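Local coordinates for sensor protein kinase HptS (Staphylococcus aureus, PDB 6LKI) that probably relays an extracellular hexose-phosphate signal as the histidine kinase of a two-component system, autophosphorylating on a histidine, at residues 83-87 with 158-163; 1-5 with 116-120; 150-154 with 166-170; 45-50 with 61-65. All coordinates share one frame; numbering follows the deposited sequence.

Contact 1 (83-87 with 158-163); sequences MYLFS and LNHADH
An aromatic, partly polar contact joins the two halves of this chain: Tyr84 and Phe86, on strand 84-92 at the margin of one sheet, meet His160 and His163 from the turn between strands 152-157 and 163-169 of the other. Its centrepiece is the phenol oxygen of Tyr84. OH is hydrogen-bonded to His163 ND1 at 2.6 Å, and the proton could sit on either side. The nitrogen lies near the plane of the phenol ring, OH lies in that of the imidazole, and the two rings meet rim to rim with planes 72° apart. His160 arrives from another direction, its NE2 2.8 Å from Tyr84 OH. The methyl of Ala161 covers one face of the His163 ring. Phe86, with CG anti to the backbone N (chi1 177°), swings its ring beside His160 and turns an edge toward the imidazole face, CE1 to His160 CE1 3.8 Å. A bridging water ties His160 to the strand: it sits 2.7 Å from His160 NE2 and donates to Leu85 O (2.8 Å) and Phe86 O (3.2 Å). Helix 2-31 adds Glu17 and Ile20 against Phe86, while Leu131 and Ile123 of the second sheet pack on Tyr84. A classic beta bulge, with Phe86 and Ser87 set against the single residue Ile102, interrupts the strand here. The arrangement is that of an aromatic cluster at a domain interface, here between the two sheets of what resembles a double Cache sensor module.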
loop_
_atom_site.group_PDB
_atom_site.type_symbol
_atom_site.label_atom_id
_atom_site.label_comp_id
_atom_site.label_asym_id
_atom_site.label_seq_id
_atom_site.Cartn_x
_atom_site.Cartn_y
_atom_site.Cartn_z
ATOM N N MET B 83 -5.279 -10.217 -13.313
ATOM C CA MET B 83 -4.145 -10.536 -14.165
ATOM C C MET B 83 -3.149 -11.400 -13.404
ATOM O O MET B 83 -3.249 -11.593 -12.189
ATOM C CB MET B 83 -3.458 -9.260 -14.666
ATOM C CG MET B 83 -4.368 -8.304 -15.413
ATOM S SD MET B 83 -3.502 -6.791 -15.864
ATOM C CE MET B 83 -4.839 -5.834 -16.574
ATOM N N TYR B 84 -2.173 -11.917 -14.141
ATOM C CA TYR B 84 -1.117 -12.748 -13.581
ATOM C C TYR B 84 0.104 -11.879 -13.309
ATOM O O TYR B 84 0.693 -11.323 -14.242
ATOM C CB TYR B 84 -0.763 -13.890 -14.532
ATOM C CG TYR B 84 0.428 -14.712 -14.096
ATOM C CD1 TYR B 84 0.417 -15.402 -12.890
ATOM C CD2 TYR B 84 1.562 -14.807 -14.893
ATOM C CE1 TYR B 84 1.503 -16.158 -12.488
ATOM C CE2 TYR B 84 2.653 -15.560 -14.500
ATOM C CZ TYR B 84 2.616 -16.234 -13.297
ATOM O OH TYR B 84 3.698 -16.985 -12.899
ATOM N N LEU B 85 0.476 -11.756 -12.036
ATOM C CA LEU B 85 1.696 -11.045 -11.672
ATOM C C LEU B 85 2.893 -11.856 -12.151
ATOM O O LEU B 85 3.174 -12.937 -11.623
ATOM C CB LEU B 85 1.755 -10.809 -10.167
ATOM C CG LEU B 85 3.010 -10.092 -9.668
ATOM C CD1 LEU B 85 3.202 -8.776 -10.409
ATOM C CD2 LEU B 85 2.941 -9.858 -8.166
ATOM N N PHE B 86 3.605 -11.151 -12.972
ATOM C CA PHE B 86 4.524 -12.002 -13.718
ATOM C C PHE B 86 5.989 -11.656 -13.482
ATOM O O PHE B 86 6.815 -12.562 -13.339
ATOM C CB PHE B 86 4.205 -11.924 -15.216
ATOM C CG PHE B 86 5.149 -12.716 -16.084
ATOM C CD1 PHE B 86 5.003 -14.084 -16.225
ATOM C CD2 PHE B 86 6.173 -12.086 -16.771
ATOM C CE1 PHE B 86 5.864 -14.814 -17.019
ATOM C CE2 PHE B 86 7.038 -12.813 -17.572
ATOM C CZ PHE B 86 6.882 -14.180 -17.695
ATOM N N SER B 87 6.354 -10.504 -13.002
ATOM C CA SER B 87 7.680 -10.155 -12.515
ATOM C C SER B 87 7.593 -8.933 -11.611
ATOM O O SER B 87 6.717 -8.079 -11.772
ATOM C CB SER B 87 8.653 -9.888 -13.669
ATOM O OG SER B 87 8.287 -8.725 -14.388
ATOM N N LEU B 158 5.927 -23.937 -14.584
ATOM C CA LEU B 158 6.486 -22.722 -15.156
ATOM C C LEU B 158 7.912 -22.509 -14.659
ATOM O O LEU B 158 8.267 -22.869 -13.534
ATOM C CB LEU B 158 5.609 -21.517 -14.817
ATOM C CG LEU B 158 4.248 -21.497 -15.523
ATOM C CD1 LEU B 158 3.517 -20.184 -15.275
ATOM C CD2 LEU B 158 4.404 -21.754 -17.016
ATOM N N ASN B 159 8.733 -21.905 -15.519
ATOM C CA ASN B 159 10.176 -21.913 -15.298
ATOM C C ASN B 159 10.610 -20.917 -14.230
ATOM O O ASN B 159 11.579 -21.174 -13.506
ATOM C CB ASN B 159 10.898 -21.621 -16.613
ATOM C CG ASN B 159 12.406 -21.666 -16.473
ATOM O OD1 ASN B 159 13.057 -20.635 -16.301
ATOM N ND2 ASN B 159 12.970 -22.865 -16.553
ATOM N N HIS B 160 9.917 -19.786 -14.109
ATOM C CA HIS B 160 10.410 -18.676 -13.305
ATOM C C HIS B 160 9.975 -18.733 -11.847
ATOM O O HIS B 160 10.574 -18.045 -11.012
ATOM C CB HIS B 160 9.945 -17.351 -13.910
ATOM C CG HIS B 160 8.472 -17.123 -13.790
ATOM N ND1 HIS B 160 7.552 -17.794 -14.565
ATOM C CD2 HIS B 160 7.759 -16.305 -12.981
ATOM C CE1 HIS B 160 6.334 -17.399 -14.240
ATOM N NE2 HIS B 160 6.432 -16.494 -13.283
ATOM N N ALA B 161 8.951 -19.515 -11.517
ATOM C CA ALA B 161 8.481 -19.604 -10.142
ATOM C C ALA B 161 7.790 -20.946 -9.948
ATOM O O ALA B 161 7.592 -21.709 -10.895
ATOM C CB ALA B 161 7.546 -18.441 -9.794
ATOM N N ASP B 162 7.424 -21.222 -8.696
ATOM C CA ASP B 162 6.757 -22.473 -8.337
ATOM C C ASP B 162 5.283 -22.436 -8.752
ATOM O O ASP B 162 4.367 -22.578 -7.942
ATOM C CB ASP B 162 6.908 -22.742 -6.845
ATOM C CG ASP B 162 8.355 -22.924 -6.429
ATOM O OD1 ASP B 162 9.030 -23.805 -7.000
ATOM O OD2 ASP B 162 8.817 -22.189 -5.530
ATOM N N HIS B 163 5.067 -22.244 -10.052
ATOM C CA HIS B 163 3.733 -22.143 -10.623
ATOM C C HIS B 163 3.531 -23.227 -11.671
ATOM O O HIS B 163 4.490 -23.714 -12.278
ATOM C CB HIS B 163 3.499 -20.762 -11.252
ATOM C CG HIS B 163 3.605 -19.629 -10.280
ATOM N ND1 HIS B 163 3.778 -18.320 -10.679
ATOM C CD2 HIS B 163 3.565 -19.608 -8.928
ATOM C CE1 HIS B 163 3.839 -17.542 -9.612
ATOM N NE2 HIS B 163 3.713 -18.299 -8.538
HETATM O O HOH W 1 5.295 -14.713 -11.603
#

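Contact 2 (1-5 with 116-120)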
loop_
_atom_site.group_PDB
_atom_site.type_symbol
_atom_site.label_atom_id
_atom_site.label_comp_id
_atom_site.label_asym_id
_atom_site.label_seq_id
_atom_site.Cartn_x
_atom_site.Cartn_y
_atom_site.Cartn_z
ATOM N N THR B 1 -4.125 -30.280 -30.108
ATOM C CA THR B 1 -4.371 -31.036 -28.887
ATOM C C THR B 1 -3.865 -30.260 -27.675
ATOM O O THR B 1 -3.231 -29.216 -27.818
ATOM C CB THR B 1 -3.710 -32.431 -28.943
ATOM O OG1 THR B 1 -4.419 -33.330 -28.082
ATOM C CG2 THR B 1 -2.239 -32.369 -28.523
ATOM N N ILE B 2 -4.165 -30.768 -26.480
ATOM C CA ILE B 2 -3.824 -30.044 -25.259
ATOM C C ILE B 2 -2.319 -30.075 -25.014
ATOM O O ILE B 2 -1.703 -29.043 -24.726
ATOM C CB ILE B 2 -4.609 -30.613 -24.065
ATOM C CG1 ILE B 2 -6.109 -30.382 -24.261
ATOM C CG2 ILE B 2 -4.148 -29.972 -22.781
ATOM C CD1 ILE B 2 -6.987 -31.239 -23.377
ATOM N N HIS B 3 -1.703 -31.259 -25.125
ATOM C CA HIS B 3 -0.273 -31.377 -24.847
ATOM C C HIS B 3 0.548 -30.447 -25.732
ATOM O O HIS B 3 1.511 -29.826 -25.264
ATOM C CB HIS B 3 0.190 -32.823 -25.029
ATOM C CG HIS B 3 1.679 -32.989 -24.983
ATOM N ND1 HIS B 3 2.373 -33.167 -23.805
ATOM C CD2 HIS B 3 2.606 -33.000 -25.970
ATOM C CE1 HIS B 3 3.663 -33.281 -24.069
ATOM N NE2 HIS B 3 3.831 -33.184 -25.375
ATOM N N GLN B 4 0.188 -30.335 -27.014
ATOM C CA GLN B 4 0.916 -29.429 -27.894
ATOM C C GLN B 4 0.601 -27.971 -27.601
ATOM O O GLN B 4 1.337 -27.092 -28.053
ATOM C CB GLN B 4 0.611 -29.716 -29.368
ATOM C CG GLN B 4 -0.818 -29.429 -29.795
ATOM C CD GLN B 4 -1.226 -30.196 -31.042
ATOM O OE1 GLN B 4 -2.169 -29.817 -31.739
ATOM N NE2 GLN B 4 -0.515 -31.281 -31.328
ATOM N N HIS B 5 -0.480 -27.691 -26.873
ATOM C CA HIS B 5 -0.789 -26.325 -26.477
ATOM C C HIS B 5 -0.198 -25.955 -25.125
ATOM O O HIS B 5 0.042 -24.769 -24.874
ATOM C CB HIS B 5 -2.305 -26.110 -26.447
ATOM C CG HIS B 5 -2.945 -26.160 -27.799
ATOM N ND1 HIS B 5 -4.262 -26.523 -27.988
ATOM C CD2 HIS B 5 -2.444 -25.903 -29.031
ATOM C CE1 HIS B 5 -4.546 -26.481 -29.278
ATOM N NE2 HIS B 5 -3.461 -26.109 -29.933
ATOM N N ASP B 116 -10.894 -21.058 -30.490
ATOM C CA ASP B 116 -10.998 -22.083 -31.523
ATOM C C ASP B 116 -11.256 -23.467 -30.935
ATOM O O ASP B 116 -12.116 -24.202 -31.433
ATOM C CB ASP B 116 -9.727 -22.102 -32.374
ATOM C CG ASP B 116 -9.602 -20.881 -33.262
ATOM O OD1 ASP B 116 -10.602 -20.150 -33.415
ATOM O OD2 ASP B 116 -8.501 -20.652 -33.807
ATOM N N ASN B 117 -10.528 -23.840 -29.884
ATOM C CA ASN B 117 -10.568 -25.196 -29.356
ATOM C C ASN B 117 -11.299 -25.311 -28.025
ATOM O O ASN B 117 -11.395 -26.420 -27.486
ATOM C CB ASN B 117 -9.142 -25.740 -29.204
ATOM C CG ASN B 117 -8.396 -25.793 -30.523
ATOM O OD1 ASN B 117 -7.182 -25.594 -30.572
ATOM N ND2 ASN B 117 -9.121 -26.064 -31.602
ATOM N N ARG B 118 -11.811 -24.204 -27.483
ATOM C CA ARG B 118 -12.490 -24.200 -26.182
ATOM C C ARG B 118 -11.594 -24.761 -25.080
ATOM O O ARG B 118 -12.074 -25.320 -24.091
ATOM C CB ARG B 118 -13.817 -24.960 -26.244
ATOM C CG ARG B 118 -14.882 -24.274 -27.082
ATOM C CD ARG B 118 -15.407 -23.023 -26.392
ATOM N NE ARG B 118 -16.328 -22.271 -27.240
ATOM C CZ ARG B 118 -16.241 -20.963 -27.463
ATOM N NH1 ARG B 118 -15.270 -20.255 -26.901
ATOM N NH2 ARG B 118 -17.123 -20.361 -28.250
ATOM N N GLN B 119 -10.283 -24.619 -25.252
ATOM C CA GLN B 119 -9.312 -25.012 -24.239
ATOM C C GLN B 119 -8.988 -23.798 -23.377
ATOM O O GLN B 119 -8.561 -22.761 -23.894
ATOM C CB GLN B 119 -8.042 -25.569 -24.882
ATOM C CG GLN B 119 -8.258 -26.787 -25.767
ATOM C CD GLN B 119 -6.955 -27.336 -26.319
ATOM O OE1 GLN B 119 -5.887 -27.115 -25.747
ATOM N NE2 GLN B 119 -7.037 -28.050 -27.435
ATOM N N PHE B 120 -9.189 -23.927 -22.071
ATOM C CA PHE B 120 -8.996 -22.828 -21.137
ATOM C C PHE B 120 -7.698 -23.017 -20.365
ATOM O O PHE B 120 -7.107 -24.098 -20.349
ATOM C CB PHE B 120 -10.192 -22.717 -20.185
ATOM C CG PHE B 120 -11.492 -22.443 -20.884
ATOM C CD1 PHE B 120 -12.238 -23.479 -21.422
ATOM C CD2 PHE B 120 -11.963 -21.148 -21.012
ATOM C CE1 PHE B 120 -13.433 -23.228 -22.070
ATOM C CE2 PHE B 120 -13.157 -20.890 -21.658
ATOM C CZ PHE B 120 -13.893 -21.932 -22.188
#
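Thr1 meets Gln119 through its backbone: its carbonyl carbon lies 3.9 Å from Gln119 NE2, while its N donates a 2.6 Å hydrogen bond to Gln4 OE1, one turn ahead. Ile2 adds a van der Waals contact, laying its CG1 methylene against the Gln119 amide, 3.6 Å from OE1. Its side chain also rests on Ile167 and Lys169 of strand 163-169, so the start of helix 2-31 is seated against the sheet as well as the loop. This long N-terminal helix, running past both sheets, is consistent with the extracytoplasmic double Cache architecture, and the residues it meets here link helix 108-116 to strand 120-125. His5, one turn on, carries the polar contact. Its ND1 donates to Gln119 OE1 at 2.8 Å in a nearly straight bond (171° at the hydrogen). The oxygen lies in the imidazole plane, yet the nitrogen comes in from above the carbonyl plane, 42° out of it; ring and amide planes are 44° apart. Gln119 reaches across on an extended chain. Beyond that bond, His5 CE1 comes within 3.1 Å of Asn117 OD1, the two flat groups being not far from parallel, and Asn117 O accepts a hydrogen bond from Lys169.

Contact 3 (150-154 with 166-170); sequences GFMNE and IIYKD
Ile167 O is approached by two groups of the facing strand: Glu154 N donates to it at 3.1 Å, and Asn153 CA adds a CA-H...O contact at 3.4 Å. The return bond, Ile167 N to Glu154 O at 3.2 Å, is straighter (171° at the hydrogen), making Glu154 and Ile167 an antiparallel hydrogen-bonded pair. Toward the chain end the ladder slackens, since the two bonds joining Met152 and Lys169 are both weak. Met152 O is also met by Tyr168 CA. These strands are the two arms of the beta hairpin 152-157 and 163-169, with 152-157 outermost in its sheet within this chain and 163-169 bonded on its other side to strand 120-125. Helix 2-31 lies over the face bearing Met152, Glu154 and Ile167, through Ile2 and Val6. On the other face, Asn153 CB packs on Tyr168 CB at 3.8 Å. With chi1 72°, Asn153 CG lies between backbone N and carbonyl carbon, which lets the amide fold back along its own segment: ND2 gives a hydrogen bond to Phe151 O at 3.2 Å, with the oxygen close to the amide plane. Phe151 runs alongside Tyr168, the rings nearly parallel (18°) but displaced, with little overlap, CD2 touching CD2 at 3.6 Å. Asp170 also meets the Phe151 ring, its CB 3.5 Å from Phe151 CD1 and its OD1 in the ring plane at the edge. Tyr168 OH extends on to a hydrogen bond with Asp135.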
loop_
_atom_site.group_PDB
_atom_site.type_symbol
_atom_site.label_atom_id
_atom_site.label_comp_id
_atom_site.label_asym_id
_atom_site.label_seq_id
_atom_site.Cartn_x
_atom_site.Cartn_y
_atom_site.Cartn_z
ATOM N N GLY B 150 -13.663 -31.499 -13.295
ATOM C CA GLY B 150 -13.083 -32.707 -13.859
ATOM C C GLY B 150 -12.921 -32.791 -15.361
ATOM O O GLY B 150 -13.349 -33.776 -15.968
ATOM N N PHE B 151 -12.287 -31.799 -15.975
ATOM C CA PHE B 151 -12.077 -31.856 -17.413
ATOM C C PHE B 151 -10.725 -32.472 -17.758
ATOM O O PHE B 151 -9.800 -32.519 -16.943
ATOM C CB PHE B 151 -12.171 -30.467 -18.049
ATOM C CG PHE B 151 -13.273 -29.608 -17.499
ATOM C CD1 PHE B 151 -14.580 -29.787 -17.922
ATOM C CD2 PHE B 151 -13.005 -28.621 -16.566
ATOM C CE1 PHE B 151 -15.604 -28.996 -17.425
ATOM C CE2 PHE B 151 -14.023 -27.822 -16.069
ATOM C CZ PHE B 151 -15.326 -28.014 -16.496
ATOM N N MET B 152 -10.628 -32.942 -19.001
ATOM C CA MET B 152 -9.387 -33.442 -19.576
ATOM C C MET B 152 -8.327 -32.346 -19.574
ATOM O O MET B 152 -8.431 -31.376 -20.332
ATOM C CB MET B 152 -9.645 -33.950 -20.998
ATOM C CG MET B 152 -8.468 -34.639 -21.664
ATOM S SD MET B 152 -8.784 -34.913 -23.421
ATOM C CE MET B 152 -10.491 -35.460 -23.378
ATOM N N ASN B 153 -7.305 -32.491 -18.732
ATOM C CA ASN B 153 -6.334 -31.434 -18.489
ATOM C C ASN B 153 -4.914 -31.955 -18.659
ATOM O O ASN B 153 -4.663 -33.162 -18.717
ATOM C CB ASN B 153 -6.508 -30.840 -17.085
ATOM C CG ASN B 153 -6.043 -31.787 -15.994
ATOM O OD1 ASN B 153 -4.862 -31.825 -15.647
ATOM N ND2 ASN B 153 -6.972 -32.573 -15.459
ATOM N N GLU B 154 -3.979 -31.006 -18.728
ATOM C CA GLU B 154 -2.552 -31.296 -18.790
ATOM C C GLU B 154 -1.805 -30.089 -18.244
ATOM O O GLU B 154 -2.079 -28.957 -18.653
ATOM C CB GLU B 154 -2.105 -31.604 -20.222
ATOM C CG GLU B 154 -1.961 -33.085 -20.518
ATOM C CD GLU B 154 -1.544 -33.359 -21.947
ATOM O OE1 GLU B 154 -2.410 -33.287 -22.844
ATOM O OE2 GLU B 154 -0.350 -33.650 -22.171
ATOM N N ILE B 166 -2.035 -24.906 -16.353
ATOM C CA ILE B 166 -2.968 -26.000 -16.595
ATOM C C ILE B 166 -3.923 -25.594 -17.708
ATOM O O ILE B 166 -4.634 -24.588 -17.591
ATOM C CB ILE B 166 -3.747 -26.380 -15.328
ATOM C CG1 ILE B 166 -2.812 -26.440 -14.116
ATOM C CG2 ILE B 166 -4.476 -27.702 -15.524
ATOM C CD1 ILE B 166 -3.514 -26.205 -12.807
ATOM N N ILE B 167 -3.952 -26.386 -18.776
ATOM C CA ILE B 167 -4.870 -26.195 -19.892
ATOM C C ILE B 167 -5.823 -27.380 -19.930
ATOM O O ILE B 167 -5.385 -28.538 -19.960
ATOM C CB ILE B 167 -4.121 -26.041 -21.227
ATOM C CG1 ILE B 167 -3.269 -24.772 -21.209
ATOM C CG2 ILE B 167 -5.101 -26.012 -22.383
ATOM C CD1 ILE B 167 -2.527 -24.520 -22.500
ATOM N N TYR B 168 -7.125 -27.095 -19.917
ATOM C CA TYR B 168 -8.151 -28.121 -19.809
ATOM C C TYR B 168 -9.220 -27.907 -20.875
ATOM O O TYR B 168 -9.235 -26.898 -21.584
ATOM C CB TYR B 168 -8.783 -28.129 -18.410
ATOM C CG TYR B 168 -9.316 -26.785 -17.962
ATOM C CD1 TYR B 168 -8.491 -25.864 -17.328
ATOM C CD2 TYR B 168 -10.647 -26.440 -18.165
ATOM C CE1 TYR B 168 -8.974 -24.637 -16.916
ATOM C CE2 TYR B 168 -11.139 -25.215 -17.755
ATOM C CZ TYR B 168 -10.297 -24.319 -17.130
ATOM O OH TYR B 168 -10.781 -23.099 -16.720
ATOM N N LYS B 169 -10.128 -28.878 -20.968
ATOM C CA LYS B 169 -11.157 -28.878 -21.998
ATOM C C LYS B 169 -12.265 -29.843 -21.601
ATOM O O LYS B 169 -11.989 -30.949 -21.128
ATOM C CB LYS B 169 -10.572 -29.272 -23.360
ATOM C CG LYS B 169 -11.609 -29.509 -24.443
ATOM C CD LYS B 169 -11.013 -29.330 -25.828
ATOM C CE LYS B 169 -11.989 -29.769 -26.904
ATOM N NZ LYS B 169 -13.213 -28.919 -26.916
ATOM N N ASP B 170 -13.510 -29.422 -21.805
ATOM C CA ASP B 170 -14.666 -30.269 -21.516
ATOM C C ASP B 170 -14.974 -31.193 -22.690
ATOM O O ASP B 170 -14.146 -32.016 -23.080
ATOM C CB ASP B 170 -15.893 -29.414 -21.187
ATOM C CG ASP B 170 -17.052 -30.236 -20.653
ATOM O OD1 ASP B 170 -16.816 -31.370 -20.185
ATOM O OD2 ASP B 170 -18.200 -29.747 -20.699
#

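Contact 4 (45-50 with 61-65)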
loop_
_atom_site.group_PDB
_atom_site.type_symbol
_atom_site.label_atom_id
_atom_site.label_comp_id
_atom_site.label_asym_id
_atom_site.label_seq_id
_atom_site.Cartn_x
_atom_site.Cartn_y
_atom_site.Cartn_z
ATOM N N THR B 45 12.077 6.582 -20.207
ATOM C CA THR B 45 11.747 5.339 -19.518
ATOM C C THR B 45 10.498 4.696 -20.107
ATOM O O THR B 45 10.452 3.475 -20.296
ATOM C CB THR B 45 11.565 5.599 -18.023
ATOM O OG1 THR B 45 12.747 6.215 -17.497
ATOM C CG2 THR B 45 11.311 4.296 -17.281
ATOM N N LYS B 46 9.473 5.501 -20.403
ATOM C CA LYS B 46 8.273 4.967 -21.041
ATOM C C LYS B 46 8.598 4.353 -22.398
ATOM O O LYS B 46 8.045 3.309 -22.763
ATOM C CB LYS B 46 7.222 6.067 -21.189
ATOM C CG LYS B 46 6.546 6.474 -19.890
ATOM C CD LYS B 46 5.561 7.614 -20.120
ATOM C CE LYS B 46 4.834 7.990 -18.837
ATOM N NZ LYS B 46 3.918 9.150 -19.037
ATOM N N ARG B 47 9.493 4.988 -23.160
ATOM C CA ARG B 47 9.886 4.437 -24.453
ATOM C C ARG B 47 10.503 3.052 -24.300
ATOM O O ARG B 47 10.200 2.140 -25.079
ATOM C CB ARG B 47 10.863 5.383 -25.153
ATOM C CG ARG B 47 10.218 6.625 -25.751
ATOM C CD ARG B 47 11.275 7.621 -26.202
ATOM N NE ARG B 47 10.692 8.803 -26.832
ATOM C CZ ARG B 47 11.389 9.879 -27.183
ATOM N NH1 ARG B 47 12.697 9.922 -26.965
ATOM N NH2 ARG B 47 10.780 10.912 -27.749
ATOM N N GLU B 48 11.371 2.875 -23.300
ATOM C CA GLU B 48 12.010 1.579 -23.098
ATOM C C GLU B 48 11.008 0.530 -22.632
ATOM O O GLU B 48 11.052 -0.620 -23.084
ATOM C CB GLU B 48 13.155 1.712 -22.093
ATOM C CG GLU B 48 14.287 2.605 -22.568
ATOM C CD GLU B 48 14.868 2.146 -23.889
ATOM O OE1 GLU B 48 15.286 0.972 -23.978
ATOM O OE2 GLU B 48 14.899 2.955 -24.842
ATOM N N LEU B 49 10.097 0.908 -21.732
ATOM C CA LEU B 49 9.120 -0.049 -21.221
ATOM C C LEU B 49 8.123 -0.457 -22.300
ATOM O O LEU B 49 7.795 -1.642 -22.434
ATOM C CB LEU B 49 8.394 0.536 -20.009
ATOM C CG LEU B 49 9.212 0.682 -18.722
ATOM C CD1 LEU B 49 8.416 1.418 -17.656
ATOM C CD2 LEU B 49 9.666 -0.678 -18.207
ATOM N N LEU B 50 7.627 0.506 -23.079
ATOM C CA LEU B 50 6.711 0.167 -24.162
ATOM C C LEU B 50 7.408 -0.633 -25.256
ATOM O O LEU B 50 6.779 -1.487 -25.894
ATOM C CB LEU B 50 6.085 1.438 -24.736
ATOM C CG LEU B 50 5.038 2.082 -23.826
ATOM C CD1 LEU B 50 4.688 3.484 -24.300
ATOM C CD2 LEU B 50 3.792 1.213 -23.753
ATOM N N TYR B 61 1.062 -5.532 -19.021
ATOM C CA TYR B 61 0.897 -4.198 -18.459
ATOM C C TYR B 61 1.958 -3.988 -17.394
ATOM O O TYR B 61 2.171 -4.859 -16.542
ATOM C CB TYR B 61 -0.504 -4.014 -17.868
ATOM C CG TYR B 61 -1.587 -4.028 -18.917
ATOM C CD1 TYR B 61 -1.814 -2.918 -19.717
ATOM C CD2 TYR B 61 -2.362 -5.161 -19.129
ATOM C CE1 TYR B 61 -2.792 -2.930 -20.692
ATOM C CE2 TYR B 61 -3.344 -5.182 -20.100
ATOM C CZ TYR B 61 -3.555 -4.063 -20.877
ATOM O OH TYR B 61 -4.529 -4.076 -21.846
ATOM N N TYR B 62 2.632 -2.845 -17.447
ATOM C CA TYR B 62 3.622 -2.503 -16.441
ATOM C C TYR B 62 3.063 -1.464 -15.478
ATOM O O TYR B 62 2.246 -0.616 -15.850
ATOM C CB TYR B 62 4.916 -1.985 -17.078
ATOM C CG TYR B 62 4.756 -0.779 -17.986
ATOM C CD1 TYR B 62 4.671 0.508 -17.464
ATOM C CD2 TYR B 62 4.716 -0.928 -19.365
ATOM C CE1 TYR B 62 4.530 1.610 -18.293
ATOM C CE2 TYR B 62 4.581 0.166 -20.200
ATOM C CZ TYR B 62 4.488 1.431 -19.661
ATOM O OH TYR B 62 4.350 2.520 -20.492
ATOM N N GLU B 63 3.502 -1.556 -14.227
ATOM C CA GLU B 63 3.234 -0.547 -13.207
ATOM C C GLU B 63 4.575 -0.160 -12.599
ATOM O O GLU B 63 5.229 -0.987 -11.955
ATOM C CB GLU B 63 2.270 -1.068 -12.139
ATOM C CG GLU B 63 0.831 -1.217 -12.615
ATOM C CD GLU B 63 -0.141 -1.473 -11.475
ATOM O OE1 GLU B 63 0.319 -1.704 -10.338
ATOM O OE2 GLU B 63 -1.367 -1.444 -11.717
ATOM N N LEU B 64 4.998 1.079 -12.830
ATOM C CA LEU B 64 6.234 1.616 -12.271
ATOM C C LEU B 64 5.846 2.576 -11.155
ATOM O O LEU B 64 5.344 3.674 -11.421
ATOM C CB LEU B 64 7.067 2.313 -13.345
ATOM C CG LEU B 64 8.483 2.737 -12.952
ATOM C CD1 LEU B 64 9.311 1.535 -12.517
ATOM C CD2 LEU B 64 9.157 3.473 -14.102
ATOM N N SER B 65 6.072 2.162 -9.912
ATOM C CA SER B 65 5.566 2.870 -8.744
ATOM C C SER B 65 6.715 3.479 -7.954
ATOM O O SER B 65 7.685 2.788 -7.623
ATOM C CB SER B 65 4.754 1.932 -7.850
ATOM O OG SER B 65 3.692 1.335 -8.575
#
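With chi1 at 57°, the ring of Tyr62 is held between its own backbone N and carbonyl carbon and rises from strand 61-65 toward the helix, where Leu49 meets it. Leu49 CB sits over one face of the phenol in a CH-pi contact, 4.0 Å from the ring centroid and close to its normal. The chi1 of Leu49, -71°, sets CG anti to the carbonyl carbon and so carries the CD1 methyl further along the ring, 3.9 Å from Tyr62 CD1. Leu50, the next residue of the helix, addresses a different part of the tyrosine: CD2 lies at the ring edge, near its plane and 3.8 Å from CE2, while CG is 3.4 Å from OH. The phenol is thus packed by one leucine across a face and by its neighbour along the rim. A turn earlier, Thr45 points CG2 at Leu64 CD2 (3.9 Å), the two side chains crossing at about a right angle, and Leu49 CD1 comes within 4.2 Å of that same methyl. Thr45 keeps its hydroxyl for its own helix, bonded to Asp41 O. Tyr62 and Leu64, two apart on the strand, therefore face the side of the helix that carries Thr45, Leu49 and Leu50. The segments run at 149° between their directions, their axes 10.4 Å apart at closest. Beyond the contact, Glu48 bonds to His27 of helix 2-31, and the backbone of Tyr62 is gripped by Thr72 and Asn73. A helix laid by apolar side chains on one face of an antiparallel sheet is consistent with a PAS-like, Cache-type sensor domain.

Overall arrangement
The four contacts fall along an elongated chain. Contact 4 closes within the first sheet's domain, while contacts 2 and 3 lie at the far end, their centres 32 and 35 Å from it. Between them sits contact 1, about 20 Å from each of the others by centres and the place where the two domains meet. It touches contact 4 directly, Met83 CE packing 3.6 Å from Tyr61 CD2. Contacts 2 and 3, with centres only 9 Å apart, share the terminal end of the second domain: Phe120 N lies 3.0 Å from Tyr168 O, a probable hydrogen bond, and both chain ends are gathered there, where the flanking membrane segments would probably continue.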